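Local coordinates for heptaprenyl diphosphate synthase (HEPPP synthase) subunit 1 family protein (Staphylococcus aureus, PDB 5H9D), which pairs with a farnesyl pyrophosphate synthetase chain and probably serves as the smaller component of an enzyme that makes heptaprenyl diphosphate, at residues R56-D59 against D60-Y63. Numbering follows the deposited sequence.
Sequences RHLD and DITY
The carboxylate of Asp60 turns one face to the carbonyl oxygen of Arg56, which stands over its central carbon, with Arg56 O to Asp60 CG at 3.0 Å. Beyond the OD2 edge and on this same side runs the Arg56 chain, whose methylene CG lies 3.7 Å from Asp60 OD2. The two side chains point the same way, their guanidinium and carboxylate planes 45° apart, yet their charges do not meet: Arg56 NE is 5.9 Å from Asp60 OD2. The Arg56 chain runs out extended and then bends at chi3, and its NH1 forms a salt bridge with Asp52, one turn earlier. Asp60 CG swings back beside its own backbone N (chi1 -66°), which explains why the carboxylate overhangs the preceding turn. That N donates to Arg56 O at 3.1 Å, nearly straight at the hydrogen but from above the carbonyl plane. This is the i to i+4 pattern of an alpha-helix, within helix 43-65 of an all-helical subunit assigned to the terpene synthase clan. Ile61 N to His57 O repeats it at 3.2 Å; the next link, from Thr62 N to Asp59 O, is a weak i to i+3 bond of 3.4 Å. On the apolar side Leu58 and Ile61 run alongside each other, with methyls Leu58 CD2 and Ile61 CD1 4.1 Å apart. Ile61 CG1 and CD1 also pass beside the His57 carbonyl oxygen. Both residues pack on Ile71 of helix 70-88, and they also meet the farnesyl pyrophosphate synthetase chain, Leu58 at its Asn111 and Ile61 at its Gln103, placing this flank at the subunit interface. Asp59 OD2 takes salt bridges from both Lys108 and Lys167, and Lys167 also touches the side chains of Arg56 and Asp60.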
ATOM      1  N   ARG C  56      13.369   3.960  -8.600  1.00 62.13           N
ATOM      2  CA  ARG C  56      14.770   3.532  -8.706  1.00 62.79           C
ATOM      3  C   ARG C  56      15.266   2.868  -7.411  1.00 62.94           C
ATOM      4  O   ARG C  56      16.193   2.039  -7.441  1.00 60.03           O
ATOM      5  CB  ARG C  56      15.670   4.713  -9.072  1.00 62.85           C
ATOM      6  CG  ARG C  56      17.136   4.326  -9.168  1.00 65.74           C
ATOM      7  CD  ARG C  56      18.030   5.448  -9.694  1.00 68.95           C
ATOM      8  NE  ARG C  56      17.513   6.028 -10.932  1.00 70.26           N
ATOM      9  CZ  ARG C  56      16.746   7.113 -10.976  1.00 70.47           C
ATOM     10  NH1 ARG C  56      16.423   7.733  -9.843  1.00 69.07           N
ATOM     11  NH2 ARG C  56      16.288   7.563 -12.143  1.00 70.36           N
ATOM     12  N   HIS C  57      14.637   3.227  -6.279  1.00 63.31           N
ATOM     13  CA  HIS C  57      15.003   2.658  -4.989  1.00 62.37           C
ATOM     14  C   HIS C  57      14.553   1.222  -4.906  1.00 61.69           C
ATOM     15  O   HIS C  57      15.311   0.361  -4.495  1.00 61.95           O
ATOM     16  CB  HIS C  57      14.395   3.445  -3.841  1.00 64.35           C
ATOM     17  CG  HIS C  57      14.978   3.098  -2.503  1.00 65.92           C
ATOM     18  ND1 HIS C  57      16.336   3.027  -2.283  1.00 67.81           N
ATOM     19  CD2 HIS C  57      14.395   2.838  -1.309  1.00 67.00           C
ATOM     20  CE1 HIS C  57      16.568   2.742  -1.015  1.00 67.08           C
ATOM     21  NE2 HIS C  57      15.405   2.624  -0.401  1.00 70.23           N
ATOM     22  N   LEU C  58      13.321   0.961  -5.323  1.00 61.62           N
ATOM     23  CA  LEU C  58      12.788  -0.401  -5.304  1.00 61.61           C
ATOM     24  C   LEU C  58      13.524  -1.240  -6.340  1.00 61.37           C
ATOM     25  O   LEU C  58      13.687  -2.450  -6.177  1.00 59.92           O
ATOM     26  CB  LEU C  58      11.264  -0.398  -5.578  1.00 59.44           C
ATOM     27  CG  LEU C  58      10.364   0.374  -4.588  1.00 57.91           C
ATOM     28  CD1 LEU C  58       9.071   0.720  -5.229  1.00 55.42           C
ATOM     29  CD2 LEU C  58      10.125  -0.418  -3.327  1.00 55.08           C
ATOM     30  N   ASP C  59      13.972  -0.601  -7.411  1.00 62.95           N
ATOM     31  CA  ASP C  59      14.710  -1.339  -8.424  1.00 66.16           C
ATOM     32  C   ASP C  59      15.946  -1.904  -7.777  1.00 67.65           C
ATOM     33  O   ASP C  59      16.199  -3.107  -7.818  1.00 68.99           O
ATOM     34  CB  ASP C  59      15.150  -0.425  -9.553  1.00 67.25           C
ATOM     35  CG  ASP C  59      14.169  -0.401 -10.692  1.00 68.87           C
ATOM     36  OD1 ASP C  59      13.574  -1.472 -10.960  1.00 68.94           O
ATOM     37  OD2 ASP C  59      14.011   0.673 -11.322  1.00 67.41           O
ATOM     38  N   ASP C  60      16.695  -0.997  -7.160  1.00 69.97           N
ATOM     39  CA  ASP C  60      17.951  -1.288  -6.480  1.00 72.02           C
ATOM     40  C   ASP C  60      17.930  -2.338  -5.392  1.00 71.74           C
ATOM     41  O   ASP C  60      18.911  -3.041  -5.204  1.00 72.96           O
ATOM     42  CB  ASP C  60      18.532   0.003  -5.902  1.00 73.78           C
ATOM     43  CG  ASP C  60      18.947   0.978  -6.986  1.00 77.48           C
ATOM     44  OD1 ASP C  60      19.276   0.505  -8.106  1.00 79.81           O
ATOM     45  OD2 ASP C  60      18.957   2.203  -6.728  1.00 77.72           O
ATOM     46  N   ILE C  61      16.832  -2.429  -4.657  1.00 70.75           N
ATOM     47  CA  ILE C  61      16.725  -3.396  -3.585  1.00 69.56           C
ATOM     48  C   ILE C  61      17.103  -4.811  -4.029  1.00 69.63           C
ATOM     49  O   ILE C  61      17.783  -5.530  -3.308  1.00 69.34           O
ATOM     50  CB  ILE C  61      15.294  -3.344  -2.985  1.00 69.41           C
ATOM     51  CG1 ILE C  61      15.181  -2.091  -2.097  1.00 68.09           C
ATOM     52  CG2 ILE C  61      14.970  -4.629  -2.220  1.00 66.17           C
ATOM     53  CD1 ILE C  61      13.769  -1.618  -1.863  1.00 68.01           C
ATOM     54  N   THR C  62      16.703  -5.194  -5.229  1.00 69.59           N
ATOM     55  CA  THR C  62      17.002  -6.528  -5.714  1.00 71.07           C
ATOM     56  C   THR C  62      18.403  -6.653  -6.352  1.00 73.00           C
ATOM     57  O   THR C  62      18.934  -7.760  -6.487  1.00 71.78           O
ATOM     58  CB  THR C  62      15.900  -6.993  -6.715  1.00 69.90           C
ATOM     59  OG1 THR C  62      14.613  -6.559  -6.255  1.00 71.89           O
ATOM     60  CG2 THR C  62      15.844  -8.495  -6.782  1.00 69.01           C
ATOM     61  N   TYR C  63      19.003  -5.522  -6.738  1.00 76.15           N
ATOM     62  CA  TYR C  63      20.343  -5.523  -7.354  1.00 78.60           C
ATOM     63  C   TYR C  63      21.500  -5.271  -6.375  1.00 79.09           C
ATOM     64  O   TYR C  63      22.559  -5.890  -6.485  1.00 78.93           O
ATOM     65  CB  TYR C  63      20.444  -4.498  -8.486  1.00 79.32           C
ATOM     66  CG  TYR C  63      21.702  -4.711  -9.306  1.00 82.84           C
ATOM     67  CD1 TYR C  63      22.001  -5.973  -9.836  1.00 84.23           C
ATOM     68  CD2 TYR C  63      22.605  -3.666  -9.547  1.00 84.30           C
ATOM     69  CE1 TYR C  63      23.175  -6.195 -10.588  1.00 85.49           C
ATOM     70  CE2 TYR C  63      23.785  -3.875 -10.298  1.00 84.94           C
ATOM     71  CZ  TYR C  63      24.061  -5.144 -10.812  1.00 85.90           C
ATOM     72  OH  TYR C  63      25.225  -5.371 -11.523  1.00 86.03           O
TER